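Long-range contacts in 2-C-methyl-D-erythritol 4-phosphate cytidylyltransferase (PDB 4KT7), which probably catalyses the transfer of a cytidylyl group from CTP to 2-C-methyl-D-erythritol 4-phosphate, with release of diphosphate, in isoprenoid biosynthesis: residues A[7-12]-A[52-57]; A[15-20]-A[57-62]; A[95-100]-A[175-180]; A[135-140]-A[161-166]. One frame throughout, in Å; residues are numbered along the deposited sequence.

In the fold
Contacts 1 and 2 are two places along one pair of parallel strands, 10-16 and 55-60, with centres about 19 Å apart; they share I57, which closes the second segment of contact 1 and opens that of contact 2. Contact 2 carries the glycine-rich loop that in relatives of this family wraps round the nucleotide, and so probably borders the active site. Contact 3 joins helix 173-184 to the end of helix 88-97, and L99, just after that end, meets I57, L99 CD2 to I57 CG1 being 3.7 Å. Contact 4 reaches the same sheet but sits apart, its centre about 25 Å from those of contacts 1 and 2, where the second subunit pairs on.

Contact 1. Residues A[7-12]-A[52-57]; sequences GKFISA and EIDEII
F9 lays one face of its ring over the methylene of D54, whose CB stands 3.6 Å from the centroid of the F9 ring and close to its normal, a CH-pi contact. With CG anti to the backbone N (chi1 -170°), the ring swings across to the second segment, and F9 CE1, at the ring edge, reaches CD of E55 at 3.8 Å, ring and carboxylate planes nearly perpendicular. Were F9 an alanine, CB of D54 would probably lose the ring face over it and CD of E55 the edge beside it, leaving a gap beside the strand.

I10 is gripped by D54 twice. I10 N gives an almost straight bond of 2.7 Å to D54 OD2, on the anti lone pair, while D54 N returns one of 2.7 Å to I10 O; the short carboxylate of an aspartate suits this close backbone grip. The aliphatic chain of I10 packs toward I125 of helix 118-127. From here the segments settle into parallel pairing, strand 10-16 beside 55-60, the first beta-alpha-beta unit of this Rossmann-like fold, with helix 39-48 on the crossover covering I53 and I56.

S11 sends OG to E55 OE2 over a short 2.5 Å, on the anti side and somewhat out of the carboxylate plane. That buried carboxylate is also met by D100 N and by R80 in a salt bridge, so it is likely to stay charged. A12, whose CB turns to the face opposite S11, meets I53 CG2 with that CB at 3.8 Å; A12 N reaches E55 O at 2.9 Å and A12 O accepts I57 N at 2.7 Å.

Contact 2. Residues A[15-20]-A[57-62]; sequences TAAGSG and ILVIRK
A17 rests its methyl on the backbone of the neighbouring strand, A17 CB lying 3.4 Å from I60 C. The contact marks the place where parallel strand 10-16, at the heart of the Rossmann-like sheet, gives way to a glycine-rich loop; in IspD relatives this loop curls round the triphosphate of CTP, and the same is probable here.

V59 points a branch at A17: V59 CG1, anti to the backbone N (chi1 -173°), comes to 4.2 Å from A17 CB, and both side chains reach S91 of helix 88-97. T15 shares this face of the sheet with V59 and meets T92. A16 turns the other way, toward L40 of helix 39-48. Alanine suits A17, whose short methyl lies close against the peptide between V59 and I60.

R61 runs alongside the loop and touches it with its methylenes. R61 CD fits against two carbonyls, 3.3 Å from G18 O and 3.4 Å from S19 O, although G18 and S19 are poorly ordered. G18 O lies at the edge of the guanidinium, too distant to bond, and the charge is met instead by D63 in a salt bridge. G20 takes a positive phi, common for glycine, and G20 N lies 3.7 Å from R61 CD.

Only one direct hydrogen bond crosses, A16 N to V59 O at 2.7 Å, the donor nearly in line with the C=O. Beyond it a water takes over, donating to A16 O at 2.6 Å and accepting from R61 N at 2.7 Å.

Contact 3. Residues A[95-100]-A[175-180]; sequences GLKALD and LIYAMY
I176 and Y180, which L96 touches together, are tied to each other by the helical bond from Y180 N to I176 O, 2.9 Å long. No hydrogen bond joins the two segments; the meeting is one of apolar surfaces. L96 points straight at the second helix and splits its branches between two neighbours. L96 CD1 sits 3.6 Å above the plane of the Y180 ring, shifted from the centre toward the rim, in a CH-pi contact. L96 CD2 meets I176 CG2 at 4.0 Å, the two side chains crossing at about a right angle. A leucine suits the spot because its fork serves a flat ring and a branched chain at once.

Helix 88-97, near its C-terminal end, here packs on helix 173-184, and L96 also touches I13 of strand 10-16, so the pair belongs to the helical layer covering the central sheet of this Rossmann-like fold. The phenol of Y180 goes on to bond D193.

Y177 stretches along the flank with CG anti to the backbone N (chi1 -168°). Y177 CD2 is 4.0 Å from L96 CB, and the ring edge faces L96 O, with Y177 CE2 at 3.9 Å from it. Replacing Y177 by a serine would probably open a gap beside CB of L96 and deprive F93 of the ring that meets it at an angle. At the far end Y177 OH lies 3.9 Å from CG of K97, whose amine pairs with E94.

Contact 4. Residues A[135-140]-A[161-166]; sequences ITATKS and YVYNIQ
Y163 leaves its strand beneath K139. Y163 CB lies 3.5 Å from T138 O and also meets A137 CB. With CG anti to the carbonyl carbon (chi1 -75°), the ring slides along the neighbouring backbone: Y163 CD2 comes within 3.4 Å of K139 N. CE1 and CZ lie under K139 CB, which makes a CH-pi contact over the ring face, and K139 CA stands above the ring centre. At the tip, Y163 OH is 4.0 Å from K139 CE. A tyrosine suits this place, since its flat face covers a strand backbone while the long lysine chain runs over it.

Backbone bonds hold the pair in antiparallel register. T138 and N164 form a hydrogen-bonded pair, T138 N reaching N164 O and N164 N reaching T138 O; Q166 N to T136 O and S140 N to V162 O extend the ladder at either end. This is the part of the sheet that leads into the beta arm of the IspD fold, and V162, Y163 and N164 also pair with an antiparallel strand of the second subunit, so the sheet runs on across the dimer.

On the face of T138 and N164, waters link polar side chains and the N164 carbonyl. T138 OG1 is met by two waters, at 2.8 and 2.6 Å. The first donates to N164 OD1 over 2.6 Å; the second donates to N164 O and accepts from Q166 NE2 at 2.9 Å. Q166 NE2 also bonds E212 O, and Q166 OE1 is held by N215.

Contact 1. Residues A[7-12]-A[52-57]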
loop_
_atom_site.group_PDB
_atom_site.type_symbol
_atom_site.label_atom_id
_atom_site.label_comp_id
_atom_site.label_asym_id
_atom_site.label_seq_id
_atom_site.Cartn_x
_atom_site.Cartn_y
_atom_site.Cartn_z
ATOM N N GLY A 7 27.944 -3.946 23.555
ATOM C CA GLY A 7 28.132 -2.567 23.971
ATOM C C GLY A 7 28.580 -1.699 22.817
ATOM O O GLY A 7 29.189 -0.648 23.025
ATOM N N LYS A 8 28.274 -2.135 21.595
ATOM C CA LYS A 8 28.635 -1.377 20.398
ATOM C C LYS A 8 27.906 -0.048 20.347
ATOM O O LYS A 8 26.714 0.024 20.653
ATOM C CB LYS A 8 28.319 -2.172 19.129
ATOM C CG LYS A 8 29.194 -3.400 18.896
ATOM C CD LYS A 8 28.548 -4.280 17.830
ATOM C CE LYS A 8 29.515 -5.309 17.283
ATOM N NZ LYS A 8 28.844 -6.129 16.243
ATOM N N PHE A 9 28.630 0.991 19.937
ATOM C CA PHE A 9 28.104 2.340 19.762
ATOM C C PHE A 9 27.098 2.346 18.609
ATOM O O PHE A 9 27.422 1.896 17.503
ATOM C CB PHE A 9 29.290 3.248 19.429
ATOM C CG PHE A 9 28.989 4.718 19.453
ATOM C CD1 PHE A 9 28.271 5.313 18.437
ATOM C CD2 PHE A 9 29.507 5.523 20.460
ATOM C CE1 PHE A 9 28.028 6.673 18.448
ATOM C CE2 PHE A 9 29.271 6.894 20.468
ATOM C CZ PHE A 9 28.532 7.461 19.462
ATOM N N ILE A 10 25.894 2.867 18.861
ATOM C CA ILE A 10 24.828 2.899 17.851
ATOM C C ILE A 10 24.559 4.336 17.396
ATOM O O ILE A 10 24.383 5.238 18.226
ATOM C CB ILE A 10 23.499 2.280 18.395
ATOM C CG1 ILE A 10 23.732 0.844 18.888
ATOM C CG2 ILE A 10 22.396 2.328 17.324
ATOM C CD1 ILE A 10 22.513 0.189 19.554
ATOM N N SER A 11 24.551 4.559 16.079
ATOM C CA SER A 11 24.206 5.879 15.533
ATOM C C SER A 11 22.865 5.809 14.819
ATOM O O SER A 11 22.515 4.766 14.262
ATOM C CB SER A 11 25.247 6.341 14.513
ATOM O OG SER A 11 26.542 6.348 15.077
ATOM N N ALA A 12 22.110 6.911 14.835
ATOM C CA ALA A 12 20.891 6.995 14.029
ATOM C C ALA A 12 21.013 8.160 13.068
ATOM O O ALA A 12 21.492 9.239 13.445
ATOM C CB ALA A 12 19.651 7.144 14.901
ATOM N N GLU A 52 19.260 3.552 23.825
ATOM C CA GLU A 52 20.186 2.622 23.175
ATOM C C GLU A 52 20.940 3.313 22.040
ATOM O O GLU A 52 22.073 2.953 21.709
ATOM C CB GLU A 52 19.431 1.394 22.646
ATOM C CG GLU A 52 19.042 0.369 23.730
ATOM C CD GLU A 52 17.880 0.816 24.611
ATOM O OE1 GLU A 52 17.143 1.762 24.237
ATOM O OE2 GLU A 52 17.697 0.217 25.692
ATOM N N ILE A 53 20.312 4.316 21.439
ATOM C CA ILE A 53 20.959 5.064 20.364
ATOM C C ILE A 53 21.939 6.064 20.995
ATOM O O ILE A 53 21.544 6.845 21.863
ATOM C CB ILE A 53 19.905 5.798 19.519
ATOM C CG1 ILE A 53 19.057 4.769 18.746
ATOM C CG2 ILE A 53 20.557 6.797 18.579
ATOM C CD1 ILE A 53 17.778 5.349 18.128
ATOM N N ASP A 54 23.205 6.042 20.573
ATOM C CA ASP A 54 24.226 6.880 21.221
ATOM C C ASP A 54 24.358 8.275 20.618
ATOM O O ASP A 54 24.830 9.193 21.281
ATOM C CB ASP A 54 25.592 6.190 21.220
ATOM C CG ASP A 54 25.584 4.893 22.000
ATOM O OD1 ASP A 54 25.469 4.969 23.233
ATOM O OD2 ASP A 54 25.687 3.802 21.377
ATOM N N GLU A 55 23.958 8.425 19.362
ATOM C CA GLU A 55 23.991 9.732 18.704
ATOM C C GLU A 55 22.972 9.781 17.595
ATOM O O GLU A 55 22.624 8.748 17.019
ATOM C CB GLU A 55 25.358 9.996 18.076
ATOM C CG GLU A 55 25.579 9.260 16.772
ATOM C CD GLU A 55 26.949 9.521 16.148
ATOM O OE1 GLU A 55 27.658 10.471 16.569
ATOM O OE2 GLU A 55 27.317 8.761 15.229
ATOM N N ILE A 56 22.521 10.990 17.268
ATOM C CA ILE A 56 21.518 11.180 16.221
ATOM C C ILE A 56 22.002 12.220 15.213
ATOM O O ILE A 56 22.328 13.358 15.586
ATOM C CB ILE A 56 20.180 11.674 16.827
ATOM C CG1 ILE A 56 19.623 10.660 17.837
ATOM C CG2 ILE A 56 19.147 11.972 15.723
ATOM C CD1 ILE A 56 18.314 11.137 18.493
ATOM N N ILE A 57 22.034 11.829 13.942
ATOM C CA ILE A 57 22.448 12.709 12.849
ATOM C C ILE A 57 21.233 13.027 11.989
ATOM O O ILE A 57 20.611 12.116 11.424
ATOM C CB ILE A 57 23.488 12.036 11.918
ATOM C CG1 ILE A 57 24.672 11.486 12.714
ATOM C CG2 ILE A 57 23.979 13.019 10.863
ATOM C CD1 ILE A 57 25.299 12.463 13.578
#

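Contact 2. Residues A[15-20]-A[57-62]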
loop_
_atom_site.group_PDB
_atom_site.type_symbol
_atom_site.label_atom_id
_atom_site.label_comp_id
_atom_site.label_asym_id
_atom_site.label_seq_id
_atom_site.Cartn_x
_atom_site.Cartn_y
_atom_site.Cartn_z
ATOM N N THR A 15 16.670 11.169 8.039
ATOM C CA THR A 15 16.727 11.991 6.839
ATOM C C THR A 15 15.554 12.956 6.756
ATOM O O THR A 15 14.385 12.539 6.710
ATOM C CB THR A 15 16.842 11.146 5.548
ATOM O OG1 THR A 15 15.749 10.227 5.481
ATOM C CG2 THR A 15 18.168 10.373 5.527
ATOM N N ALA A 16 15.871 14.250 6.739
ATOM C CA ALA A 16 14.874 15.286 6.499
ATOM C C ALA A 16 15.307 16.237 5.366
ATOM O O ALA A 16 15.023 17.437 5.404
ATOM C CB ALA A 16 14.591 16.067 7.790
ATOM N N ALA A 17 15.980 15.694 4.361
ATOM C CA ALA A 17 16.538 16.515 3.298
ATOM C C ALA A 17 15.881 16.227 1.956
ATOM O O ALA A 17 16.516 16.361 0.909
ATOM C CB ALA A 17 18.043 16.317 3.205
ATOM N N GLY A 18 14.616 15.824 1.983
ATOM C CA GLY A 18 13.854 15.682 0.753
ATOM C C GLY A 18 13.295 17.037 0.361
ATOM O O GLY A 18 14.030 17.912 -0.106
ATOM N N SER A 19 11.991 17.215 0.557
ATOM C CA SER A 19 11.392 18.544 0.517
ATOM C C SER A 19 11.664 19.185 1.869
ATOM O O SER A 19 11.446 20.383 2.068
ATOM C CB SER A 19 9.885 18.467 0.257
ATOM O OG SER A 19 9.209 17.814 1.319
ATOM N N GLY A 20 12.147 18.366 2.798
ATOM C CA GLY A 20 12.527 18.833 4.110
ATOM C C GLY A 20 11.341 19.254 4.947
ATOM O O GLY A 20 10.331 18.552 5.021
ATOM N N ILE A 57 22.034 11.829 13.942
ATOM C CA ILE A 57 22.448 12.709 12.849
ATOM C C ILE A 57 21.233 13.027 11.989
ATOM O O ILE A 57 20.611 12.116 11.424
ATOM C CB ILE A 57 23.488 12.036 11.918
ATOM C CG1 ILE A 57 24.672 11.486 12.714
ATOM C CG2 ILE A 57 23.979 13.019 10.863
ATOM C CD1 ILE A 57 25.299 12.463 13.578
ATOM N N LEU A 58 20.872 14.307 11.931
ATOM C CA LEU A 58 19.816 14.780 11.042
ATOM C C LEU A 58 20.444 15.164 9.728
ATOM O O LEU A 58 21.464 15.850 9.685
ATOM C CB LEU A 58 19.122 16.013 11.614
ATOM C CG LEU A 58 18.175 15.774 12.779
ATOM C CD1 LEU A 58 17.919 17.084 13.515
ATOM C CD2 LEU A 58 16.878 15.225 12.234
ATOM N N VAL A 59 19.847 14.734 8.635
ATOM C CA VAL A 59 20.332 15.212 7.356
ATOM C C VAL A 59 19.270 16.154 6.801
ATOM O O VAL A 59 18.110 15.751 6.598
ATOM C CB VAL A 59 20.632 14.048 6.401
ATOM C CG1 VAL A 59 21.292 14.568 5.153
ATOM C CG2 VAL A 59 21.563 13.012 7.083
ATOM N N ILE A 60 19.657 17.407 6.571
ATOM C CA ILE A 60 18.686 18.457 6.269
ATOM C C ILE A 60 18.921 19.160 4.934
ATOM O O ILE A 60 19.980 19.022 4.314
ATOM C CB ILE A 60 18.675 19.533 7.372
ATOM C CG1 ILE A 60 19.981 20.329 7.351
ATOM C CG2 ILE A 60 18.442 18.887 8.738
ATOM C CD1 ILE A 60 19.947 21.636 8.178
ATOM N N ARG A 61 17.923 19.925 4.502
ATOM C CA ARG A 61 18.122 20.876 3.424
ATOM C C ARG A 61 18.790 22.107 4.017
ATOM O O ARG A 61 18.447 22.525 5.126
ATOM C CB ARG A 61 16.779 21.275 2.817
ATOM C CG ARG A 61 16.076 20.156 2.081
ATOM C CD ARG A 61 14.756 20.647 1.503
ATOM N NE ARG A 61 14.838 22.010 0.979
ATOM C CZ ARG A 61 15.210 22.324 -0.259
ATOM N NH1 ARG A 61 15.551 21.371 -1.114
ATOM N NH2 ARG A 61 15.244 23.598 -0.637
ATOM N N LYS A 62 19.726 22.702 3.288
ATOM C CA LYS A 62 20.412 23.885 3.785
ATOM C C LYS A 62 19.433 25.023 4.100
ATOM O O LYS A 62 19.651 25.809 5.032
ATOM C CB LYS A 62 21.480 24.356 2.789
ATOM C CG LYS A 62 22.137 25.662 3.209
ATOM C CD LYS A 62 23.334 26.077 2.351
ATOM C CE LYS A 62 23.805 27.471 2.787
ATOM N NZ LYS A 62 25.195 27.802 2.354
HETATM O O HOH W 1 15.589 19.926 5.933
#

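Contact 3. Residues A[95-100]-A[175-180]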
loop_
_atom_site.group_PDB
_atom_site.type_symbol
_atom_site.label_atom_id
_atom_site.label_comp_id
_atom_site.label_asym_id
_atom_site.label_seq_id
_atom_site.Cartn_x
_atom_site.Cartn_y
_atom_site.Cartn_z
ATOM N N GLY A 95 25.148 11.600 5.712
ATOM C CA GLY A 95 24.858 11.182 7.075
ATOM C C GLY A 95 25.888 10.154 7.526
ATOM O O GLY A 95 26.400 10.244 8.643
ATOM N N LEU A 96 26.193 9.181 6.667
ATOM C CA LEU A 96 27.159 8.126 7.005
ATOM C C LEU A 96 28.573 8.650 7.203
ATOM O O LEU A 96 29.315 8.131 8.051
ATOM C CB LEU A 96 27.189 7.031 5.939
ATOM C CG LEU A 96 25.946 6.142 5.792
ATOM C CD1 LEU A 96 26.039 5.390 4.475
ATOM C CD2 LEU A 96 25.829 5.134 6.953
ATOM N N LYS A 97 28.956 9.665 6.427
ATOM C CA LYS A 97 30.279 10.285 6.557
ATOM C C LYS A 97 30.450 11.034 7.875
ATOM O O LYS A 97 31.581 11.231 8.349
ATOM C CB LYS A 97 30.521 11.270 5.399
ATOM C CG LYS A 97 31.024 10.628 4.107
ATOM C CD LYS A 97 31.466 11.713 3.107
ATOM C CE LYS A 97 30.273 12.455 2.552
ATOM N NZ LYS A 97 30.653 13.583 1.642
ATOM N N ALA A 98 29.337 11.474 8.458
ATOM C CA ALA A 98 29.377 12.309 9.666
ATOM C C ALA A 98 29.269 11.526 10.977
ATOM O O ALA A 98 29.212 12.115 12.057
ATOM C CB ALA A 98 28.285 13.373 9.613
ATOM N N LEU A 99 29.237 10.202 10.888
ATOM C CA LEU A 99 29.091 9.367 12.081
ATOM C C LEU A 99 30.363 9.408 12.934
ATOM O O LEU A 99 31.474 9.546 12.413
ATOM C CB LEU A 99 28.743 7.910 11.709
ATOM C CG LEU A 99 27.411 7.681 10.973
ATOM C CD1 LEU A 99 27.121 6.205 10.744
ATOM C CD2 LEU A 99 26.264 8.319 11.733
ATOM N N ASP A 100 30.178 9.309 14.248
ATOM C CA ASP A 100 31.274 9.196 15.203
ATOM C C ASP A 100 32.209 8.051 14.794
ATOM O O ASP A 100 31.734 7.010 14.335
ATOM C CB ASP A 100 30.667 8.890 16.564
ATOM C CG ASP A 100 31.631 9.103 17.686
ATOM O OD1 ASP A 100 32.513 8.235 17.875
ATOM O OD2 ASP A 100 31.500 10.130 18.389
ATOM N N LEU A 175 29.741 -2.396 7.031
ATOM C CA LEU A 175 29.142 -3.079 5.911
ATOM C C LEU A 175 28.328 -2.116 5.075
ATOM O O LEU A 175 28.565 -2.001 3.880
ATOM C CB LEU A 175 28.278 -4.231 6.397
ATOM C CG LEU A 175 27.724 -5.146 5.308
ATOM C CD1 LEU A 175 28.848 -5.614 4.400
ATOM C CD2 LEU A 175 27.032 -6.350 5.965
ATOM N N ILE A 176 27.375 -1.409 5.689
ATOM C CA ILE A 176 26.563 -0.474 4.916
ATOM C C ILE A 176 27.395 0.648 4.310
ATOM O O ILE A 176 27.148 1.054 3.175
ATOM C CB ILE A 176 25.351 0.083 5.703
ATOM C CG1 ILE A 176 24.336 0.712 4.751
ATOM C CG2 ILE A 176 25.777 1.095 6.742
ATOM C CD1 ILE A 176 23.814 -0.276 3.705
ATOM N N TYR A 177 28.403 1.132 5.038
ATOM C CA TYR A 177 29.281 2.150 4.477
ATOM C C TYR A 177 30.012 1.596 3.252
ATOM O O TYR A 177 30.117 2.278 2.227
ATOM C CB TYR A 177 30.295 2.636 5.519
ATOM C CG TYR A 177 31.051 3.896 5.124
ATOM C CD1 TYR A 177 32.145 3.842 4.263
ATOM C CD2 TYR A 177 30.686 5.143 5.634
ATOM C CE1 TYR A 177 32.846 4.999 3.911
ATOM C CE2 TYR A 177 31.396 6.302 5.299
ATOM C CZ TYR A 177 32.467 6.223 4.438
ATOM O OH TYR A 177 33.153 7.366 4.098
ATOM N N ALA A 178 30.531 0.372 3.353
ATOM C CA ALA A 178 31.252 -0.228 2.221
ATOM C C ALA A 178 30.320 -0.427 1.019
ATOM O O ALA A 178 30.688 -0.167 -0.133
ATOM C CB ALA A 178 31.892 -1.559 2.626
HETATM N N MSE A 179 29.106 -0.879 1.293
HETATM C CA MSE A 179 28.103 -1.063 0.247
HETATM C C MSE A 179 27.808 0.275 -0.423
HETATM O O MSE A 179 27.606 0.337 -1.634
HETATM C CB MSE A 179 26.801 -1.611 0.846
HETATM C CG MSE A 179 26.824 -3.066 1.370
HETATM SE SE MSE A 179 27.327 -4.299 -0.039
HETATM C CE MSE A 179 29.224 -4.419 0.407
ATOM N N TYR A 180 27.766 1.341 0.377
ATOM C CA TYR A 180 27.484 2.672 -0.144
ATOM C C TYR A 180 28.577 3.169 -1.083
ATOM O O TYR A 180 28.296 3.772 -2.134
ATOM C CB TYR A 180 27.201 3.666 0.996
ATOM C CG TYR A 180 25.748 4.072 1.021
ATOM C CD1 TYR A 180 24.805 3.303 1.677
ATOM C CD2 TYR A 180 25.311 5.185 0.315
ATOM C CE1 TYR A 180 23.455 3.658 1.677
ATOM C CE2 TYR A 180 23.977 5.543 0.296
ATOM C CZ TYR A 180 23.053 4.774 0.975
ATOM O OH TYR A 180 21.723 5.132 0.952
#

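Contact 4. Residues A[135-140]-A[161-166]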
loop_
_atom_site.group_PDB
_atom_site.type_symbol
_atom_site.label_atom_id
_atom_site.label_comp_id
_atom_site.label_asym_id
_atom_site.label_seq_id
_atom_site.Cartn_x
_atom_site.Cartn_y
_atom_site.Cartn_z
ATOM N N ILE A 135 15.385 -4.704 8.259
ATOM C CA ILE A 135 14.433 -3.698 7.762
ATOM C C ILE A 135 13.080 -3.913 8.399
ATOM O O ILE A 135 12.796 -5.008 8.879
ATOM C CB ILE A 135 14.261 -3.774 6.234
ATOM C CG1 ILE A 135 13.601 -5.100 5.829
ATOM C CG2 ILE A 135 15.612 -3.659 5.553
ATOM C CD1 ILE A 135 13.363 -5.218 4.318
ATOM N N THR A 136 12.246 -2.869 8.435
ATOM C CA THR A 136 10.887 -3.004 8.971
ATOM C C THR A 136 9.941 -3.093 7.767
ATOM O O THR A 136 10.158 -2.407 6.776
ATOM C CB THR A 136 10.503 -1.798 9.845
ATOM O OG1 THR A 136 10.932 -0.604 9.184
ATOM C CG2 THR A 136 11.186 -1.878 11.183
ATOM N N ALA A 137 8.901 -3.921 7.846
ATOM C CA ALA A 137 7.996 -4.111 6.710
ATOM C C ALA A 137 6.671 -4.647 7.223
ATOM O O ALA A 137 6.614 -5.168 8.341
ATOM C CB ALA A 137 8.624 -5.087 5.676
ATOM N N THR A 138 5.607 -4.504 6.421
ATOM C CA THR A 138 4.280 -4.984 6.827
ATOM C C THR A 138 3.654 -5.797 5.708
ATOM O O THR A 138 3.800 -5.449 4.526
ATOM C CB THR A 138 3.305 -3.848 7.175
ATOM O OG1 THR A 138 3.250 -2.904 6.091
ATOM C CG2 THR A 138 3.698 -3.153 8.500
ATOM N N LYS A 139 2.962 -6.876 6.076
ATOM C CA LYS A 139 2.326 -7.709 5.074
ATOM C C LYS A 139 1.355 -6.842 4.291
ATOM O O LYS A 139 0.608 -6.049 4.877
ATOM C CB LYS A 139 1.581 -8.885 5.693
ATOM C CG LYS A 139 1.002 -9.821 4.634
ATOM C CD LYS A 139 0.259 -10.990 5.276
ATOM C CE LYS A 139 1.242 -12.052 5.758
ATOM N NZ LYS A 139 0.580 -12.974 6.723
ATOM N N SER A 140 1.390 -6.949 2.968
ATOM C CA SER A 140 0.549 -6.080 2.162
ATOM C C SER A 140 -0.897 -6.475 2.352
ATOM O O SER A 140 -1.267 -7.654 2.194
ATOM C CB SER A 140 0.925 -6.158 0.677
ATOM O OG SER A 140 -0.013 -5.419 -0.090
ATOM N N TYR A 161 3.662 -13.724 1.713
ATOM C CA TYR A 161 5.074 -13.359 1.660
ATOM C C TYR A 161 5.320 -12.017 0.971
ATOM O O TYR A 161 6.463 -11.667 0.667
ATOM C CB TYR A 161 5.878 -14.494 1.009
ATOM C CG TYR A 161 5.758 -15.792 1.773
ATOM C CD1 TYR A 161 6.303 -15.921 3.037
ATOM C CD2 TYR A 161 5.071 -16.879 1.245
ATOM C CE1 TYR A 161 6.183 -17.114 3.758
ATOM C CE2 TYR A 161 4.942 -18.082 1.963
ATOM C CZ TYR A 161 5.504 -18.181 3.221
ATOM O OH TYR A 161 5.406 -19.342 3.957
ATOM N N VAL A 162 4.240 -11.269 0.733
ATOM C CA VAL A 162 4.317 -9.952 0.098
ATOM C C VAL A 162 4.271 -8.823 1.149
ATOM O O VAL A 162 3.259 -8.638 1.813
ATOM C CB VAL A 162 3.149 -9.741 -0.911
ATOM C CG1 VAL A 162 3.276 -8.382 -1.570
ATOM C CG2 VAL A 162 3.117 -10.874 -1.978
ATOM N N TYR A 163 5.369 -8.088 1.297
ATOM C CA TYR A 163 5.476 -7.028 2.306
ATOM C C TYR A 163 5.852 -5.670 1.737
ATOM O O TYR A 163 6.654 -5.570 0.814
ATOM C CB TYR A 163 6.516 -7.391 3.371
ATOM C CG TYR A 163 6.066 -8.428 4.367
ATOM C CD1 TYR A 163 5.648 -9.692 3.954
ATOM C CD2 TYR A 163 6.069 -8.156 5.724
ATOM C CE1 TYR A 163 5.231 -10.650 4.874
ATOM C CE2 TYR A 163 5.664 -9.109 6.653
ATOM C CZ TYR A 163 5.256 -10.351 6.224
ATOM O OH TYR A 163 4.875 -11.287 7.154
ATOM N N ASN A 164 5.272 -4.620 2.311
ATOM C CA ASN A 164 5.619 -3.255 1.953
ATOM C C ASN A 164 6.626 -2.755 2.965
ATOM O O ASN A 164 6.356 -2.821 4.160
ATOM C CB ASN A 164 4.375 -2.365 2.035
ATOM C CG ASN A 164 3.272 -2.815 1.091
ATOM O OD1 ASN A 164 2.151 -3.132 1.513
ATOM N ND2 ASN A 164 3.576 -2.826 -0.192
ATOM N N ILE A 165 7.766 -2.233 2.521
ATOM C CA ILE A 165 8.767 -1.771 3.473
ATOM C C ILE A 165 8.446 -0.412 4.056
ATOM O O ILE A 165 7.731 0.394 3.463
ATOM C CB ILE A 165 10.189 -1.726 2.866
ATOM C CG1 ILE A 165 10.305 -0.589 1.852
ATOM C CG2 ILE A 165 10.525 -3.074 2.232
ATOM C CD1 ILE A 165 11.693 -0.419 1.286
ATOM N N GLN A 166 8.987 -0.149 5.238
ATOM C CA GLN A 166 8.907 1.182 5.800
ATOM C C GLN A 166 10.284 1.505 6.382
ATOM O O GLN A 166 11.297 0.976 5.921
ATOM C CB GLN A 166 7.767 1.270 6.840
ATOM C CG GLN A 166 7.657 0.081 7.838
ATOM C CD GLN A 166 6.456 0.197 8.775
ATOM O OE1 GLN A 166 6.602 0.192 10.009
ATOM N NE2 GLN A 166 5.257 0.296 8.196
HETATM O O HOH W 2 1.394 -2.821 3.985
HETATM O O HOH W 3 4.969 -1.047 5.668
HETATM O O HOH W 4 1.477 -3.095 -2.238
#